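Local coordinates for PEPTIDE N-myristoyltransferase (PDB 1IIC), which catalyses the transfer of myristate from myristoyl-CoA to the N-terminal glycine of proteins and peptides, at residues A[227-230]-A[234-237]; A[238-243]-A[259-264]; A[281-286]-A[290-295]. All coordinates share one frame; numbering follows the deposited sequence.

Contact 1. Residues A[227-230]-A[234-237]; sequences GLRK and EDID
Arg229 and Asp235 meet head-on in a bidentate salt bridge, their side chains extending from opposite directions. Two nitrogens take one oxygen each: Arg229 NH1 lies 2.8 Å from Asp235 OD1, and Arg229 NH2 lies 2.7 Å from Asp235 OD2. The second bond is nearly straight, at 170° about the hydrogen, and both oxygens are met on their syn side. Both stay close to the guanidinium plane, yet the carboxylate is twisted 34° from that plane, so the grip is end-on but not flat. The Arg229 chain reaches this far because it is extended from CG to NE after a first torsion (chi1 66°) that sets CG between the backbone N and the carbonyl carbon. The bridge ties short strand 228-230 of the large mixed sheet to segment 234-237, across a three-residue connection. Lys230 contributes through its backbone O, which accepts a weak bond from Arg229 NH1 at 2.9 Å. Arg229 NE is turned to a second acid, Glu284, while Asp235 OD1 also accepts from the backbone N of Lys232. A leucine in place of Arg229 would probably leave the buried Asp235 carboxylate without its countercharge and Glu284 without this partner.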
loop_
_atom_site.group_PDB
_atom_site.type_symbol
_atom_site.label_atom_id
_atom_site.label_comp_id
_atom_site.label_asym_id
_atom_site.label_seq_id
_atom_site.Cartn_x
_atom_site.Cartn_y
_atom_site.Cartn_z
ATOM N N GLY A 227 19.514 8.107 -18.727
ATOM C CA GLY A 227 18.309 8.911 -18.879
ATOM C C GLY A 227 17.449 8.975 -17.627
ATOM O O GLY A 227 16.466 9.714 -17.569
ATOM N N LEU A 228 17.827 8.198 -16.621
ATOM C CA LEU A 228 17.089 8.130 -15.356
ATOM C C LEU A 228 17.237 9.427 -14.543
ATOM O O LEU A 228 18.349 9.885 -14.281
ATOM C CB LEU A 228 17.612 6.925 -14.554
ATOM C CG LEU A 228 16.900 6.256 -13.364
ATOM C CD1 LEU A 228 17.719 6.478 -12.116
ATOM C CD2 LEU A 228 15.485 6.750 -13.199
ATOM N N ARG A 229 16.118 10.029 -14.163
ATOM C CA ARG A 229 16.165 11.253 -13.367
ATOM C C ARG A 229 14.872 11.352 -12.551
ATOM O O ARG A 229 14.007 10.487 -12.660
ATOM C CB ARG A 229 16.314 12.481 -14.277
ATOM C CG ARG A 229 15.117 12.734 -15.177
ATOM C CD ARG A 229 15.317 13.989 -16.002
ATOM N NE ARG A 229 14.310 14.135 -17.055
ATOM C CZ ARG A 229 13.023 14.377 -16.839
ATOM N NH1 ARG A 229 12.557 14.508 -15.602
ATOM N NH2 ARG A 229 12.198 14.481 -17.867
ATOM N N LYS A 230 14.746 12.398 -11.738
ATOM C CA LYS A 230 13.550 12.591 -10.923
ATOM C C LYS A 230 12.368 13.011 -11.771
ATOM O O LYS A 230 12.536 13.657 -12.799
ATOM C CB LYS A 230 13.782 13.668 -9.869
ATOM C CG LYS A 230 14.838 13.330 -8.838
ATOM C CD LYS A 230 14.925 14.429 -7.811
ATOM C CE LYS A 230 15.999 14.138 -6.784
ATOM N NZ LYS A 230 16.035 15.209 -5.754
ATOM N N GLU A 234 6.581 18.743 -15.622
ATOM C CA GLU A 234 6.676 18.793 -17.077
ATOM C C GLU A 234 6.461 17.406 -17.691
ATOM O O GLU A 234 5.982 17.291 -18.816
ATOM C CB GLU A 234 8.061 19.303 -17.501
ATOM C CG GLU A 234 8.431 20.707 -17.013
ATOM C CD GLU A 234 8.514 20.817 -15.497
ATOM O OE1 GLU A 234 9.271 20.037 -14.880
ATOM O OE2 GLU A 234 7.824 21.691 -14.922
ATOM N N ASP A 235 6.826 16.365 -16.942
ATOM C CA ASP A 235 6.717 14.978 -17.390
ATOM C C ASP A 235 5.332 14.352 -17.255
ATOM O O ASP A 235 5.028 13.358 -17.913
ATOM C CB ASP A 235 7.686 14.105 -16.592
ATOM C CG ASP A 235 9.115 14.590 -16.655
ATOM O OD1 ASP A 235 9.806 14.466 -15.624
ATOM O OD2 ASP A 235 9.565 15.075 -17.720
ATOM N N ILE A 236 4.497 14.918 -16.393
ATOM C CA ILE A 236 3.172 14.350 -16.137
ATOM C C ILE A 236 2.348 13.794 -17.302
ATOM O O ILE A 236 1.901 12.637 -17.237
ATOM C CB ILE A 236 2.297 15.329 -15.338
ATOM C CG1 ILE A 236 2.958 15.632 -13.988
ATOM C CG2 ILE A 236 0.922 14.717 -15.104
ATOM C CD1 ILE A 236 3.191 14.385 -13.092
ATOM N N ASP A 237 2.129 14.578 -18.359
ATOM C CA ASP A 237 1.331 14.061 -19.465
ATOM C C ASP A 237 1.886 12.744 -20.020
ATOM O O ASP A 237 1.146 11.780 -20.155
ATOM C CB ASP A 237 1.194 15.094 -20.595
ATOM C CG ASP A 237 0.266 16.249 -20.226
ATOM O OD1 ASP A 237 -0.730 16.027 -19.500
ATOM O OD2 ASP A 237 0.527 17.382 -20.672
#

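Contact 2. Residues A[238-243]-A[259-264]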
loop_
_atom_site.group_PDB
_atom_site.type_symbol
_atom_site.label_atom_id
_atom_site.label_comp_id
_atom_site.label_asym_id
_atom_site.label_seq_id
_atom_site.Cartn_x
_atom_site.Cartn_y
_atom_site.Cartn_z
ATOM N N GLN A 238 3.179 12.696 -20.333
ATOM C CA GLN A 238 3.777 11.465 -20.858
ATOM C C GLN A 238 3.777 10.309 -19.865
ATOM O O GLN A 238 3.366 9.200 -20.196
ATOM C CB GLN A 238 5.230 11.688 -21.281
ATOM C CG GLN A 238 5.424 12.221 -22.679
ATOM C CD GLN A 238 6.840 12.020 -23.160
ATOM O OE1 GLN A 238 7.242 10.903 -23.514
ATOM N NE2 GLN A 238 7.619 13.092 -23.153
ATOM N N VAL A 239 4.259 10.564 -18.654
ATOM C CA VAL A 239 4.336 9.512 -17.645
ATOM C C VAL A 239 2.973 8.928 -17.352
ATOM O O VAL A 239 2.828 7.717 -17.216
ATOM C CB VAL A 239 4.960 10.037 -16.327
ATOM C CG1 VAL A 239 5.019 8.923 -15.289
ATOM C CG2 VAL A 239 6.358 10.569 -16.605
ATOM N N PHE A 240 1.972 9.795 -17.279
ATOM C CA PHE A 240 0.612 9.375 -16.987
ATOM C C PHE A 240 0.066 8.403 -18.015
ATOM O O PHE A 240 -0.571 7.413 -17.660
ATOM C CB PHE A 240 -0.301 10.597 -16.913
ATOM C CG PHE A 240 -1.734 10.269 -16.592
ATOM C CD1 PHE A 240 -2.100 9.855 -15.313
ATOM C CD2 PHE A 240 -2.723 10.392 -17.565
ATOM C CE1 PHE A 240 -3.428 9.573 -15.004
ATOM C CE2 PHE A 240 -4.055 10.111 -17.267
ATOM C CZ PHE A 240 -4.407 9.699 -15.978
ATOM N N GLU A 241 0.309 8.689 -19.293
ATOM C CA GLU A 241 -0.181 7.832 -20.361
ATOM C C GLU A 241 0.619 6.530 -20.375
ATOM O O GLU A 241 0.073 5.454 -20.604
ATOM C CB GLU A 241 -0.058 8.554 -21.708
ATOM C CG GLU A 241 -1.191 8.242 -22.669
ATOM C CD GLU A 241 -2.520 8.856 -22.246
ATOM O OE1 GLU A 241 -3.576 8.266 -22.558
ATOM O OE2 GLU A 241 -2.517 9.937 -21.616
ATOM N N LEU A 242 1.921 6.633 -20.139
ATOM C CA LEU A 242 2.772 5.447 -20.098
ATOM C C LEU A 242 2.286 4.540 -18.965
ATOM O O LEU A 242 2.174 3.328 -19.122
ATOM C CB LEU A 242 4.226 5.849 -19.828
ATOM C CG LEU A 242 5.196 4.702 -19.513
ATOM C CD1 LEU A 242 5.292 3.769 -20.701
ATOM C CD2 LEU A 242 6.574 5.272 -19.160
ATOM N N PHE A 243 1.996 5.148 -17.823
ATOM C CA PHE A 243 1.536 4.405 -16.649
ATOM C C PHE A 243 0.219 3.692 -16.919
ATOM O O PHE A 243 0.113 2.482 -16.730
ATOM C CB PHE A 243 1.374 5.348 -15.458
ATOM C CG PHE A 243 0.901 4.665 -14.213
ATOM C CD1 PHE A 243 1.706 3.726 -13.569
ATOM C CD2 PHE A 243 -0.360 4.933 -13.699
ATOM C CE1 PHE A 243 1.254 3.066 -12.433
ATOM C CE2 PHE A 243 -0.817 4.277 -12.562
ATOM C CZ PHE A 243 -0.009 3.342 -11.929
ATOM N N GLU A 259 -4.786 14.600 -12.225
ATOM C CA GLU A 259 -4.666 15.355 -10.990
ATOM C C GLU A 259 -4.243 14.442 -9.841
ATOM O O GLU A 259 -3.270 14.720 -9.150
ATOM C CB GLU A 259 -6.000 16.033 -10.680
ATOM C CG GLU A 259 -6.023 16.803 -9.389
ATOM C CD GLU A 259 -7.355 17.486 -9.172
ATOM O OE1 GLU A 259 -8.396 16.856 -9.478
ATOM O OE2 GLU A 259 -7.362 18.641 -8.693
ATOM N N GLU A 260 -4.977 13.352 -9.647
ATOM C CA GLU A 260 -4.648 12.402 -8.587
ATOM C C GLU A 260 -3.239 11.885 -8.804
ATOM O O GLU A 260 -2.442 11.827 -7.879
ATOM C CB GLU A 260 -5.625 11.226 -8.598
ATOM C CG GLU A 260 -7.037 11.633 -8.253
ATOM C CD GLU A 260 -8.047 10.522 -8.461
ATOM O OE1 GLU A 260 -9.196 10.674 -7.994
ATOM O OE2 GLU A 260 -7.700 9.506 -9.094
ATOM N N PHE A 261 -2.936 11.527 -10.045
ATOM C CA PHE A 261 -1.622 11.002 -10.383
ATOM C C PHE A 261 -0.517 11.957 -9.983
ATOM O O PHE A 261 0.470 11.558 -9.361
ATOM C CB PHE A 261 -1.519 10.725 -11.881
ATOM C CG PHE A 261 -0.244 10.036 -12.275
ATOM C CD1 PHE A 261 -0.172 8.645 -12.315
ATOM C CD2 PHE A 261 0.904 10.775 -12.548
ATOM C CE1 PHE A 261 1.033 8.000 -12.620
ATOM C CE2 PHE A 261 2.110 10.139 -12.851
ATOM C CZ PHE A 261 2.174 8.751 -12.885
ATOM N N GLU A 262 -0.674 13.225 -10.340
ATOM C CA GLU A 262 0.339 14.217 -10.014
ATOM C C GLU A 262 0.478 14.427 -8.507
ATOM O O GLU A 262 1.584 14.530 -7.981
ATOM C CB GLU A 262 0.014 15.542 -10.709
ATOM C CG GLU A 262 1.002 16.633 -10.399
ATOM C CD GLU A 262 0.924 17.784 -11.384
ATOM O OE1 GLU A 262 1.627 18.795 -11.169
ATOM O OE2 GLU A 262 0.164 17.673 -12.373
ATOM N N HIS A 263 -0.643 14.494 -7.805
ATOM C CA HIS A 263 -0.578 14.674 -6.359
ATOM C C HIS A 263 0.130 13.489 -5.701
ATOM O O HIS A 263 0.906 13.644 -4.755
ATOM C CB HIS A 263 -1.978 14.786 -5.759
ATOM C CG HIS A 263 -1.986 14.677 -4.266
ATOM N ND1 HIS A 263 -1.680 15.739 -3.441
ATOM C CD2 HIS A 263 -2.143 13.603 -3.456
ATOM C CE1 HIS A 263 -1.644 15.323 -2.186
ATOM N NE2 HIS A 263 -1.919 14.031 -2.170
ATOM N N ASN A 264 -0.139 12.303 -6.224
ATOM C CA ASN A 264 0.416 11.081 -5.665
ATOM C C ASN A 264 1.891 10.824 -5.956
ATOM O O ASN A 264 2.572 10.163 -5.171
ATOM C CB ASN A 264 -0.410 9.895 -6.152
ATOM C CG ASN A 264 -0.419 8.754 -5.167
ATOM O OD1 ASN A 264 -0.352 7.589 -5.553
ATOM N ND2 ASN A 264 -0.511 9.078 -3.883
#
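Phe240, Phe243 and Phe261 share one first torsion: in each, CG is trans to the backbone N (chi1 -173° for Phe261), which carries the rings outward from their helices to meet between them. The two segments lie nearly at right angles, with N-to-C directions 106° apart and axes 10.7 Å from each other at closest approach. That spacing leaves room for Phe261, which points at helix 236-247 and takes part in every close contact.

The side chains of Phe240 and Phe261 run antiparallel past one another. The leading atom is Phe240 CD1, 3.6 Å from Phe261 CG and equally near Phe261 CB, so the edge of the Phe240 ring bears on the base of the Phe261 ring. With planes 78° apart and centroids 5.5 Å apart, this is an offset edge-to-face pair. The Phe240 CA lies over the same ring, so backbone as well as side chain lines that face.

Together with Phe243 the two form an aromatic cluster, here joining helices 236-247 and 258-265 in the C-terminal half of the myristoyltransferase fold. The CD2 of Phe243 approaches Phe261 CE1 to 3.5 Å, at the edge of the Phe261 ring. At the far end of Phe261, Val239 comes in roughly perpendicular to it and sets its CG1 methyl 3.7 Å from Phe261 CZ.

Further rings extend the cluster beyond these two segments: Phe261 also meets the ring of Phe265, and Phe243 that of Tyr319, their planes close to perpendicular. Val239, for its part, makes apolar contact with the sheet, resting on Ile290 and Phe293 of strand 290-303.

Contact 3. Residues A[281-286]-A[290-295]; sequences YVVEQP and ITDFFS
Strands 281-284 and 290-295 run antiparallel, their directions 166° apart, as the two arms of a beta hairpin; Tyr281 N donates to Phe294 O at 2.9 Å, and Phe294 N returns a bond to Tyr281 O at 3.1 Å. Val282 faces Phe293 as a non-hydrogen-bonded pair, as Glu284 does Ile290; between them Val283 stands against two residues, Thr291 and Asp292, a beta bulge. On the Tyr281 side of the sheet, the Phe294 ring turns back over its partner strand because its CG sits between the backbone N and the carbonyl carbon (chi1 68°). Tyr281 CB is thereby placed over the ring face, 4.0 Å from the Phe294 centroid and 22° off its normal, a CH-pi contact. The two ring planes differ little in tilt, but the rings are displaced and hardly overlap; Tyr281 CD1 comes 3.5 Å from Phe294 CE2. Next along, Val283 and Asp292 run alongside one another, with Val283 CG2 3.5 Å from Asp292 CB. On the other side, Val282 CG1 presses on Ile290 CG2 at 3.3 Å, tighter than an ordinary methyl contact. Thr291, in the bulge, has its OG1 near the hairpin end, where Gln285 NE2 donates to it at 2.9 Å within the amide plane. The same hydroxyl gives its proton to Asp292 OD1, approaching from above the carboxylate. Since Thr322 and Arg343 also bind that carboxylate, the relay from Gln285 through Thr291 probably helps fix its rotation, and the nearby arginine would favour the charged form of this buried acid.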
loop_
_atom_site.group_PDB
_atom_site.type_symbol
_atom_site.label_atom_id
_atom_site.label_comp_id
_atom_site.label_asym_id
_atom_site.label_seq_id
_atom_site.Cartn_x
_atom_site.Cartn_y
_atom_site.Cartn_z
ATOM N N TYR A 281 10.750 8.505 -10.070
ATOM C CA TYR A 281 11.774 8.652 -11.101
ATOM C C TYR A 281 11.269 8.288 -12.479
ATOM O O TYR A 281 10.319 7.530 -12.638
ATOM C CB TYR A 281 12.992 7.794 -10.748
ATOM C CG TYR A 281 13.490 8.116 -9.373
ATOM C CD1 TYR A 281 12.853 7.591 -8.253
ATOM C CD2 TYR A 281 14.507 9.054 -9.180
ATOM C CE1 TYR A 281 13.201 7.995 -6.974
ATOM C CE2 TYR A 281 14.864 9.468 -7.896
ATOM C CZ TYR A 281 14.197 8.931 -6.798
ATOM O OH TYR A 281 14.500 9.348 -5.525
ATOM N N VAL A 282 11.941 8.835 -13.479
ATOM C CA VAL A 282 11.580 8.620 -14.863
ATOM C C VAL A 282 12.853 8.414 -15.676
ATOM O O VAL A 282 13.942 8.775 -15.239
ATOM C CB VAL A 282 10.816 9.862 -15.397
ATOM C CG1 VAL A 282 10.936 9.954 -16.894
ATOM C CG2 VAL A 282 9.351 9.793 -14.987
ATOM N N VAL A 283 12.713 7.793 -16.840
ATOM C CA VAL A 283 13.844 7.603 -17.735
ATOM C C VAL A 283 13.444 8.314 -19.021
ATOM O O VAL A 283 12.406 8.007 -19.611
ATOM C CB VAL A 283 14.127 6.114 -18.040
ATOM C CG1 VAL A 283 15.221 6.010 -19.097
ATOM C CG2 VAL A 283 14.569 5.382 -16.773
ATOM N N GLU A 284 14.258 9.280 -19.435
ATOM C CA GLU A 284 13.998 10.049 -20.650
ATOM C C GLU A 284 15.062 9.803 -21.729
ATOM O O GLU A 284 16.257 9.923 -21.475
ATOM C CB GLU A 284 13.941 11.542 -20.306
ATOM C CG GLU A 284 13.821 12.442 -21.512
ATOM C CD GLU A 284 13.686 13.902 -21.144
ATOM O OE1 GLU A 284 14.502 14.391 -20.330
ATOM O OE2 GLU A 284 12.770 14.558 -21.683
ATOM N N GLN A 285 14.616 9.458 -22.932
ATOM C CA GLN A 285 15.524 9.199 -24.047
ATOM C C GLN A 285 15.909 10.501 -24.760
ATOM O O GLN A 285 15.182 11.493 -24.702
ATOM C CB GLN A 285 14.876 8.233 -25.038
ATOM C CG GLN A 285 14.420 6.902 -24.431
ATOM C CD GLN A 285 15.516 6.187 -23.649
ATOM O OE1 GLN A 285 16.698 6.276 -23.985
ATOM N NE2 GLN A 285 15.122 5.459 -22.609
ATOM N N PRO A 286 17.054 10.507 -25.457
ATOM C CA PRO A 286 17.506 11.707 -26.164
ATOM C C PRO A 286 16.448 12.453 -26.974
ATOM O O PRO A 286 16.591 13.647 -27.196
ATOM C CB PRO A 286 18.649 11.182 -27.025
ATOM C CG PRO A 286 19.242 10.116 -26.150
ATOM C CD PRO A 286 17.997 9.391 -25.675
ATOM N N ILE A 290 9.678 9.545 -22.707
ATOM C CA ILE A 290 9.756 8.937 -21.387
ATOM C C ILE A 290 9.329 7.486 -21.558
ATOM O O ILE A 290 8.182 7.195 -21.903
ATOM C CB ILE A 290 8.837 9.657 -20.390
ATOM C CG1 ILE A 290 9.387 11.060 -20.128
ATOM C CG2 ILE A 290 8.740 8.865 -19.090
ATOM C CD1 ILE A 290 8.559 11.867 -19.178
ATOM N N THR A 291 10.272 6.584 -21.322
ATOM C CA THR A 291 10.037 5.160 -21.485
ATOM C C THR A 291 9.949 4.342 -20.193
ATOM O O THR A 291 9.560 3.181 -20.237
ATOM C CB THR A 291 11.147 4.550 -22.355
ATOM O OG1 THR A 291 12.419 4.818 -21.750
ATOM C CG2 THR A 291 11.121 5.157 -23.761
ATOM N N ASP A 292 10.310 4.934 -19.057
ATOM C CA ASP A 292 10.273 4.222 -17.782
ATOM C C ASP A 292 9.835 5.114 -16.629
ATOM O O ASP A 292 9.988 6.331 -16.666
ATOM C CB ASP A 292 11.650 3.621 -17.449
ATOM C CG ASP A 292 12.157 2.690 -18.530
ATOM O OD1 ASP A 292 12.854 3.170 -19.450
ATOM O OD2 ASP A 292 11.842 1.485 -18.471
ATOM N N PHE A 293 9.298 4.490 -15.595
ATOM C CA PHE A 293 8.814 5.216 -14.438
ATOM C C PHE A 293 8.722 4.269 -13.260
ATOM O O PHE A 293 8.261 3.144 -13.405
ATOM C CB PHE A 293 7.432 5.806 -14.745
ATOM C CG PHE A 293 6.606 6.116 -13.525
ATOM C CD1 PHE A 293 5.506 5.328 -13.196
ATOM C CD2 PHE A 293 6.924 7.189 -12.703
ATOM C CE1 PHE A 293 4.739 5.603 -12.069
ATOM C CE2 PHE A 293 6.163 7.472 -11.570
ATOM C CZ PHE A 293 5.068 6.676 -11.252
ATOM N N PHE A 294 9.203 4.711 -12.106
ATOM C CA PHE A 294 9.105 3.897 -10.913
ATOM C C PHE A 294 9.137 4.781 -9.684
ATOM O O PHE A 294 9.713 5.869 -9.694
ATOM C CB PHE A 294 10.206 2.823 -10.865
ATOM C CG PHE A 294 11.592 3.360 -10.686
ATOM C CD1 PHE A 294 12.503 3.325 -11.736
ATOM C CD2 PHE A 294 12.010 3.857 -9.454
ATOM C CE1 PHE A 294 13.806 3.771 -11.560
ATOM C CE2 PHE A 294 13.315 4.307 -9.270
ATOM C CZ PHE A 294 14.212 4.263 -10.323
ATOM N N SER A 295 8.503 4.314 -8.620
ATOM C CA SER A 295 8.454 5.095 -7.400
ATOM C C SER A 295 8.470 4.214 -6.172
ATOM O O SER A 295 8.227 3.015 -6.252
ATOM C CB SER A 295 7.178 5.938 -7.382
ATOM O OG SER A 295 6.039 5.094 -7.400
#

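Overall arrangement
Along the chain the contacts follow in series, 1, 2, then 3, all within the C-terminal domain of the myristoyltransferase family. Contacts 1 and 3 have centres about 6 Å apart and both reach one mixed sheet, contact 1 through strand 228-230, which pairs with strand 278-284; that strand pairs in turn with strand 290-303. Contacts 1 and 2 share helix 236-247, their centres about 11 Å apart. Contact 2 lies about 13 Å from contact 3, centre to centre, and the same helix joins them, Gln238 OE1 bonding Ile290 N at 2.9 Å. The hairpin, its added short strand and the two crossed helices thus pack as one unit of this domain.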